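Local coordinates for tyrosine recombinase XerH (PDB 5JK0), which cuts and rejoins recombining DNA molecules as a site-specific tyrosine recombinase and takes part in chromosome segregation, at residues 209-214 / 247-252; 200-205 / 255-260. All coordinates share one frame; numbering follows the deposited sequence.

Contact 1 (209-214 / 247-252); sequences VFTGMR and VMLKAF. With nucleotides of chain G.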
loop_
_atom_site.group_PDB
_atom_site.type_symbol
_atom_site.label_atom_id
_atom_site.label_comp_id
_atom_site.label_asym_id
_atom_site.label_seq_id
_atom_site.Cartn_x
_atom_site.Cartn_y
_atom_site.Cartn_z
ATOM N N VAL D 209 -8.140 27.801 -22.144
ATOM C CA VAL D 209 -6.686 27.675 -22.182
ATOM C C VAL D 209 -6.001 28.608 -21.185
ATOM O O VAL D 209 -5.101 28.194 -20.452
ATOM C CB VAL D 209 -6.135 27.963 -23.595
ATOM C CG1 VAL D 209 -4.613 27.967 -23.586
ATOM C CG2 VAL D 209 -6.662 26.942 -24.590
ATOM N N PHE D 210 -6.439 29.862 -21.149
ATOM C CA PHE D 210 -5.776 30.878 -20.338
ATOM C C PHE D 210 -6.156 30.829 -18.857
ATOM O O PHE D 210 -5.363 31.221 -18.001
ATOM C CB PHE D 210 -6.077 32.272 -20.893
ATOM C CG PHE D 210 -5.411 32.560 -22.208
ATOM C CD1 PHE D 210 -4.032 32.504 -22.328
ATOM C CD2 PHE D 210 -6.161 32.905 -23.320
ATOM C CE1 PHE D 210 -3.414 32.772 -23.536
ATOM C CE2 PHE D 210 -5.549 33.176 -24.532
ATOM C CZ PHE D 210 -4.174 33.110 -24.638
ATOM N N THR D 211 -7.360 30.356 -18.553
ATOM C CA THR D 211 -7.825 30.320 -17.168
ATOM C C THR D 211 -7.726 28.922 -16.564
ATOM O O THR D 211 -7.503 28.771 -15.363
ATOM C CB THR D 211 -9.282 30.810 -17.047
ATOM O OG1 THR D 211 -10.138 29.979 -17.841
ATOM C CG2 THR D 211 -9.399 32.252 -17.518
ATOM N N GLY D 212 -7.898 27.904 -17.398
ATOM C CA GLY D 212 -7.814 26.529 -16.940
ATOM C C GLY D 212 -9.068 26.060 -16.229
ATOM O O GLY D 212 -9.034 25.083 -15.483
ATOM N N MET D 213 -10.178 26.758 -16.452
ATOM C CA MET D 213 -11.447 26.373 -15.843
ATOM C C MET D 213 -11.988 25.104 -16.499
ATOM O O MET D 213 -11.634 24.784 -17.635
ATOM C CB MET D 213 -12.470 27.510 -15.949
ATOM C CG MET D 213 -12.944 27.811 -17.363
ATOM S SD MET D 213 -14.216 29.093 -17.416
ATOM C CE MET D 213 -13.300 30.512 -16.818
ATOM N N ARG D 214 -12.840 24.382 -15.778
ATOM C CA ARG D 214 -13.404 23.135 -16.286
ATOM C C ARG D 214 -14.367 23.389 -17.442
ATOM O O ARG D 214 -14.795 24.522 -17.669
ATOM C CB ARG D 214 -14.117 22.372 -15.167
ATOM C CG ARG D 214 -13.187 21.833 -14.090
ATOM C CD ARG D 214 -13.943 21.031 -13.038
ATOM N NE ARG D 214 -14.825 21.866 -12.225
ATOM C CZ ARG D 214 -16.135 21.980 -12.414
ATOM N NH1 ARG D 214 -16.730 21.309 -13.392
ATOM N NH2 ARG D 214 -16.854 22.765 -11.622
ATOM N N VAL D 247 -11.667 33.974 -11.328
ATOM C CA VAL D 247 -10.443 33.832 -12.102
ATOM C C VAL D 247 -10.151 35.146 -12.817
ATOM O O VAL D 247 -11.068 35.908 -13.130
ATOM C CB VAL D 247 -10.536 32.685 -13.133
ATOM C CG1 VAL D 247 -10.634 31.340 -12.429
ATOM C CG2 VAL D 247 -11.719 32.896 -14.065
ATOM N N MET D 248 -8.875 35.418 -13.063
ATOM C CA MET D 248 -8.489 36.642 -13.751
ATOM C C MET D 248 -7.832 36.334 -15.090
ATOM O O MET D 248 -7.169 35.311 -15.250
ATOM C CB MET D 248 -7.553 37.480 -12.878
ATOM C CG MET D 248 -8.200 37.995 -11.602
ATOM S SD MET D 248 -7.120 39.079 -10.648
ATOM C CE MET D 248 -6.937 40.457 -11.777
ATOM N N LEU D 249 -8.028 37.231 -16.050
ATOM C CA LEU D 249 -7.509 37.050 -17.399
ATOM C C LEU D 249 -7.236 38.399 -18.054
ATOM O O LEU D 249 -8.091 39.285 -18.041
ATOM C CB LEU D 249 -8.492 36.233 -18.241
ATOM C CG LEU D 249 -8.248 36.144 -19.749
ATOM C CD1 LEU D 249 -6.849 35.635 -20.046
ATOM C CD2 LEU D 249 -9.291 35.251 -20.401
ATOM N N LYS D 250 -6.039 38.551 -18.615
ATOM C CA LYS D 250 -5.660 39.787 -19.291
ATOM C C LYS D 250 -6.612 40.096 -20.443
ATOM O O LYS D 250 -6.992 39.207 -21.205
ATOM C CB LYS D 250 -4.218 39.703 -19.797
ATOM C CG LYS D 250 -3.178 39.704 -18.688
ATOM C CD LYS D 250 -1.765 39.745 -19.246
ATOM C CE LYS D 250 -0.739 39.907 -18.136
ATOM N NZ LYS D 250 0.650 39.984 -18.667
ATOM N N ALA D 251 -6.990 41.365 -20.557
ATOM C CA ALA D 251 -8.043 41.788 -21.476
ATOM C C ALA D 251 -7.712 41.536 -22.946
ATOM O O ALA D 251 -8.563 41.068 -23.701
ATOM C CB ALA D 251 -8.352 43.262 -21.262
ATOM N N PHE D 252 -6.479 41.833 -23.346
ATOM C CA PHE D 252 -6.101 41.788 -24.759
ATOM C C PHE D 252 -6.159 40.384 -25.364
ATOM O O PHE D 252 -6.041 40.221 -26.578
ATOM C CB PHE D 252 -4.697 42.372 -24.948
ATOM C CG PHE D 252 -3.596 41.498 -24.415
ATOM C CD1 PHE D 252 -3.261 41.525 -23.071
ATOM C CD2 PHE D 252 -2.890 40.656 -25.260
ATOM C CE1 PHE D 252 -2.247 40.725 -22.581
ATOM C CE2 PHE D 252 -1.877 39.853 -24.774
ATOM C CZ PHE D 252 -1.555 39.889 -23.433
ATOM P P DT G 22 -17.191 18.782 -16.294
ATOM O OP1 DT G 22 -16.648 20.146 -16.475
ATOM O OP2 DT G 22 -18.608 18.505 -16.614
ATOM O "O5'" DT G 22 -16.290 17.757 -17.131
ATOM C "C5'" DT G 22 -14.889 17.706 -16.909
ATOM C "C4'" DT G 22 -14.269 16.512 -17.614
ATOM O "O4'" DT G 22 -14.935 15.294 -17.190
ATOM C "C3'" DT G 22 -14.350 16.540 -19.143
ATOM O "O3'" DT G 22 -13.065 16.263 -19.693
ATOM C "C2'" DT G 22 -15.364 15.442 -19.474
ATOM C "C1'" DT G 22 -15.180 14.482 -18.312
ATOM N N1 DT G 22 -16.384 13.651 -18.035
ATOM C C2 DT G 22 -16.290 12.280 -18.097
ATOM O O2 DT G 22 -15.257 11.694 -18.371
ATOM N N3 DT G 22 -17.456 11.613 -17.828
ATOM C C4 DT G 22 -18.681 12.171 -17.508
ATOM O O4 DT G 22 -19.674 11.488 -17.280
ATOM C C5 DT G 22 -18.710 13.613 -17.460
ATOM C C7 DT G 22 -19.983 14.332 -17.125
ATOM C C6 DT G 22 -17.575 14.274 -17.726
#
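Leu249 meets both Phe210 and Thr211 through its two methyl branches, joining strand 244-250 to the C-terminal end of helix 198-211. Its CD1 lies 3.6 Å from Phe210 CB, at the root of the phenylalanine side chain, and approaches the ring obliquely. The ring itself leads away from the strand and is stacked with His253. The other branch of Leu249, CD2, faces the methyl of Thr211, whose CG2 is also 4.1 Å from Leu249 CB; the two side chains meet at about a right angle. Val247 extends the apolar patch, with its CG2 4.2 Å from Thr211 CG2 and 4.0 Å from the terminal CE of Met213. The methionine CG lies between the backbone N and the carbonyl carbon, and the chain then bends at chi3 (65°), bringing CE onto the valine.

The polar groups look elsewhere. Thr211 turns OG1 between its own backbone N and carbonyl carbon (chi1 60°), where it hydrogen-bonds Ile207 O one helical turn back, leaving CG2 for the strand. Gly212, just past the helix end, has a positive phi (79°), and its carbonyl O accepts a hydrogen bond from NH1 of Arg313, a residue predicted to belong to the active site.

Arg214, also predicted to be catalytic, stands at the N-cap of the next helix. Its NH1 makes a weak hydrogen bond to OP1 of DT22 of chain G at 3.3 Å, the phosphate lying at the guanidinium edge.

Trp360 of the second subunit meets the Phe210 ring edge-to-face and hydrogen-bonds Phe210 O through NE1. Strand 244-250 pairs with strand 232-238 through Val247-Ile235 and Leu249-Tyr233 backbone bonds, while helix 178-190 packs against Val209 and Phe210.

Contact 2 (200-205 / 255-260); sequences RNRLLI and ESLLKE. With nucleotides of chain H.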
loop_
_atom_site.group_PDB
_atom_site.type_symbol
_atom_site.label_atom_id
_atom_site.label_comp_id
_atom_site.label_asym_id
_atom_site.label_seq_id
_atom_site.Cartn_x
_atom_site.Cartn_y
_atom_site.Cartn_z
ATOM N N ARG D 200 -17.690 32.233 -31.803
ATOM C CA ARG D 200 -18.118 31.603 -30.560
ATOM C C ARG D 200 -17.124 30.557 -30.069
ATOM O O ARG D 200 -16.747 30.547 -28.897
ATOM C CB ARG D 200 -19.493 30.959 -30.743
ATOM C CG ARG D 200 -20.021 30.248 -29.510
ATOM C CD ARG D 200 -21.225 29.391 -29.858
ATOM N NE ARG D 200 -20.873 28.329 -30.797
ATOM C CZ ARG D 200 -21.757 27.559 -31.423
ATOM N NH1 ARG D 200 -23.055 27.732 -31.215
ATOM N NH2 ARG D 200 -21.342 26.617 -32.260
ATOM N N ASN D 201 -16.706 29.675 -30.970
ATOM C CA ASN D 201 -15.832 28.567 -30.606
ATOM C C ASN D 201 -14.422 29.012 -30.234
ATOM O O ASN D 201 -13.826 28.476 -29.301
ATOM C CB ASN D 201 -15.771 27.547 -31.743
ATOM C CG ASN D 201 -17.101 26.857 -31.975
ATOM O OD1 ASN D 201 -18.135 27.291 -31.465
ATOM N ND2 ASN D 201 -17.083 25.778 -32.749
ATOM N N ARG D 202 -13.889 29.989 -30.962
ATOM C CA ARG D 202 -12.558 30.504 -30.660
ATOM C C ARG D 202 -12.524 31.146 -29.279
ATOM O O ARG D 202 -11.602 30.909 -28.501
ATOM C CB ARG D 202 -12.107 31.511 -31.719
ATOM C CG ARG D 202 -11.663 30.878 -33.026
ATOM C CD ARG D 202 -10.768 31.821 -33.810
ATOM N NE ARG D 202 -11.437 33.081 -34.121
ATOM C CZ ARG D 202 -10.813 34.160 -34.579
ATOM N NH1 ARG D 202 -11.499 35.265 -34.840
ATOM N NH2 ARG D 202 -9.503 34.138 -34.777
ATOM N N LEU D 203 -13.538 31.952 -28.976
ATOM C CA LEU D 203 -13.629 32.612 -27.679
ATOM C C LEU D 203 -13.778 31.596 -26.549
ATOM O O LEU D 203 -13.180 31.749 -25.487
ATOM C CB LEU D 203 -14.801 33.597 -27.658
ATOM C CG LEU D 203 -15.047 34.336 -26.341
ATOM C CD1 LEU D 203 -13.827 35.151 -25.938
ATOM C CD2 LEU D 203 -16.276 35.225 -26.445
ATOM N N LEU D 204 -14.571 30.558 -26.790
ATOM C CA LEU D 204 -14.825 29.528 -25.787
ATOM C C LEU D 204 -13.557 28.769 -25.410
ATOM O O LEU D 204 -13.258 28.590 -24.228
ATOM C CB LEU D 204 -15.886 28.546 -26.292
ATOM C CG LEU D 204 -16.181 27.333 -25.407
ATOM C CD1 LEU D 204 -16.652 27.771 -24.029
ATOM C CD2 LEU D 204 -17.210 26.425 -26.062
ATOM N N ILE D 205 -12.815 28.329 -26.420
ATOM C CA ILE D 205 -11.620 27.520 -26.203
ATOM C C ILE D 205 -10.479 28.337 -25.598
ATOM O O ILE D 205 -9.770 27.857 -24.715
ATOM C CB ILE D 205 -11.150 26.864 -27.520
ATOM C CG1 ILE D 205 -12.242 25.941 -28.063
ATOM C CG2 ILE D 205 -9.862 26.084 -27.309
ATOM C CD1 ILE D 205 -11.843 25.174 -29.302
ATOM N N GLU D 255 -10.533 40.343 -25.725
ATOM C CA GLU D 255 -11.342 41.553 -25.867
ATOM C C GLU D 255 -11.859 41.741 -27.292
ATOM O O GLU D 255 -12.959 42.254 -27.497
ATOM C CB GLU D 255 -10.540 42.783 -25.436
ATOM C CG GLU D 255 -11.382 44.032 -25.226
ATOM C CD GLU D 255 -10.603 45.158 -24.575
ATOM O OE1 GLU D 255 -9.371 45.019 -24.422
ATOM O OE2 GLU D 255 -11.223 46.180 -24.211
ATOM N N SER D 256 -11.067 41.321 -28.273
ATOM C CA SER D 256 -11.472 41.420 -29.670
ATOM C C SER D 256 -12.545 40.390 -30.004
ATOM O O SER D 256 -13.542 40.706 -30.655
ATOM C CB SER D 256 -10.266 41.239 -30.593
ATOM O OG SER D 256 -10.652 41.322 -31.955
ATOM N N LEU D 257 -12.335 39.158 -29.552
ATOM C CA LEU D 257 -13.271 38.070 -29.812
ATOM C C LEU D 257 -14.603 38.279 -29.099
ATOM O O LEU D 257 -15.666 38.044 -29.675
ATOM C CB LEU D 257 -12.664 36.730 -29.389
ATOM C CG LEU D 257 -11.608 36.128 -30.317
ATOM C CD1 LEU D 257 -10.991 34.891 -29.689
ATOM C CD2 LEU D 257 -12.225 35.794 -31.664
ATOM N N LEU D 258 -14.537 38.717 -27.846
ATOM C CA LEU D 258 -15.734 38.909 -27.034
ATOM C C LEU D 258 -16.666 39.948 -27.648
ATOM O O LEU D 258 -17.882 39.767 -27.668
ATOM C CB LEU D 258 -15.353 39.319 -25.609
ATOM C CG LEU D 258 -16.510 39.507 -24.626
ATOM C CD1 LEU D 258 -17.307 38.220 -24.483
ATOM C CD2 LEU D 258 -15.994 39.975 -23.274
ATOM N N LYS D 259 -16.090 41.035 -28.152
ATOM C CA LYS D 259 -16.873 42.082 -28.796
ATOM C C LYS D 259 -17.533 41.561 -30.068
ATOM O O LYS D 259 -18.693 41.859 -30.344
ATOM C CB LYS D 259 -15.995 43.293 -29.114
ATOM N N GLU D 260 -16.786 40.774 -30.835
ATOM C CA GLU D 260 -17.280 40.236 -32.098
ATOM C C GLU D 260 -18.378 39.198 -31.881
ATOM O O GLU D 260 -19.364 39.162 -32.619
ATOM C CB GLU D 260 -16.129 39.621 -32.896
ATOM C CG GLU D 260 -16.539 39.061 -34.248
ATOM C CD GLU D 260 -15.378 38.436 -34.996
ATOM O OE1 GLU D 260 -14.263 38.393 -34.437
ATOM O OE2 GLU D 260 -15.582 37.988 -36.145
ATOM P P DG H 4 -24.426 24.210 -32.961
ATOM O OP1 DG H 4 -25.713 24.364 -32.250
ATOM O OP2 DG H 4 -23.538 25.382 -33.132
ATOM O "O5'" DG H 4 -23.573 23.044 -32.264
ATOM C "C5'" DG H 4 -24.095 22.330 -31.144
ATOM C "C4'" DG H 4 -25.114 21.289 -31.579
ATOM O "O4'" DG H 4 -24.606 20.554 -32.712
ATOM C "C3'" DG H 4 -25.421 20.224 -30.545
ATOM O "O3'" DG H 4 -26.417 20.688 -29.643
ATOM C "C2'" DG H 4 -25.938 19.072 -31.404
ATOM C "C1'" DG H 4 -25.183 19.260 -32.729
ATOM N N9 DG H 4 -24.125 18.276 -32.955
ATOM C C8 DG H 4 -22.802 18.532 -33.228
ATOM N N7 DG H 4 -22.086 17.455 -33.391
ATOM C C5 DG H 4 -22.989 16.414 -33.217
ATOM C C6 DG H 4 -22.788 15.014 -33.276
ATOM O O6 DG H 4 -21.738 14.398 -33.500
ATOM N N1 DG H 4 -23.969 14.313 -33.040
ATOM C C2 DG H 4 -25.188 14.892 -32.779
ATOM N N2 DG H 4 -26.213 14.052 -32.575
ATOM N N3 DG H 4 -25.390 16.203 -32.723
ATOM C C4 DG H 4 -24.250 16.901 -32.949
#
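Leu257 fits between Arg202 and Leu203 and can be followed outward from its helix. Its CB lies 4.0 Å from Leu203 CD1, where the two leucines slide past each other in opposite directions. The first torsion (chi1 -76°) swings CG beside the backbone N, from where the two methyls reach different partners. CD1 rests on the backbone of the other helix, 4.0 Å from Leu203 N, whereas CD2 sits over one face of the Arg202 guanidinium, 3.3 Å from NH1. That arginine is held by a salt bridge from NH2 to Asp189 in helix 178-190; Glu260 OE1, 4.2 Å from Arg202 NH1, stays beyond salt-bridge range, its carboxylate nearly perpendicular to the guanidinium. Beside this, Leu203 CD2 packs on Leu258 CD1 at 3.7 Å.

Arg200, which touches Trp261 but not residues 255-260, grips OP2 of DG4 of chain H, chiefly through NH2 at 2.7 Å. Asn201 OD1 accepts a hydrogen bond from Arg200 NE in the guanidinium plane, which should steady the group's rotation.

The helix segments cross at -137° with axes 9.3 Å apart, a leucine-mediated helix-helix packing within the catalytic domain of this tyrosine recombinase, where Arg200 reaches a DNA phosphate.

Overall arrangement
Helix 198-211 supplies one side of both contacts: residues 200-205 pack on helix 255-264 in contact 2, and the end of the same helix meets strand 244-250 in contact 1. The strand and helix 255-264 follow each other in the chain, which nests contact 1 inside the loop closed by contact 2; the centres are 12 Å apart. Contact 1 is the more buried, its seam formed mainly by apolar side-chain atoms; it includes one predicted active-site residue, Arg214, and touches a second subunit. Contact 2 is only partly buried, lies away from the annotated sites and mixes leucines with charged groups. An arginine reaches a DNA phosphate in each, weakly on chain G in contact 1, more strongly on chain H in contact 2.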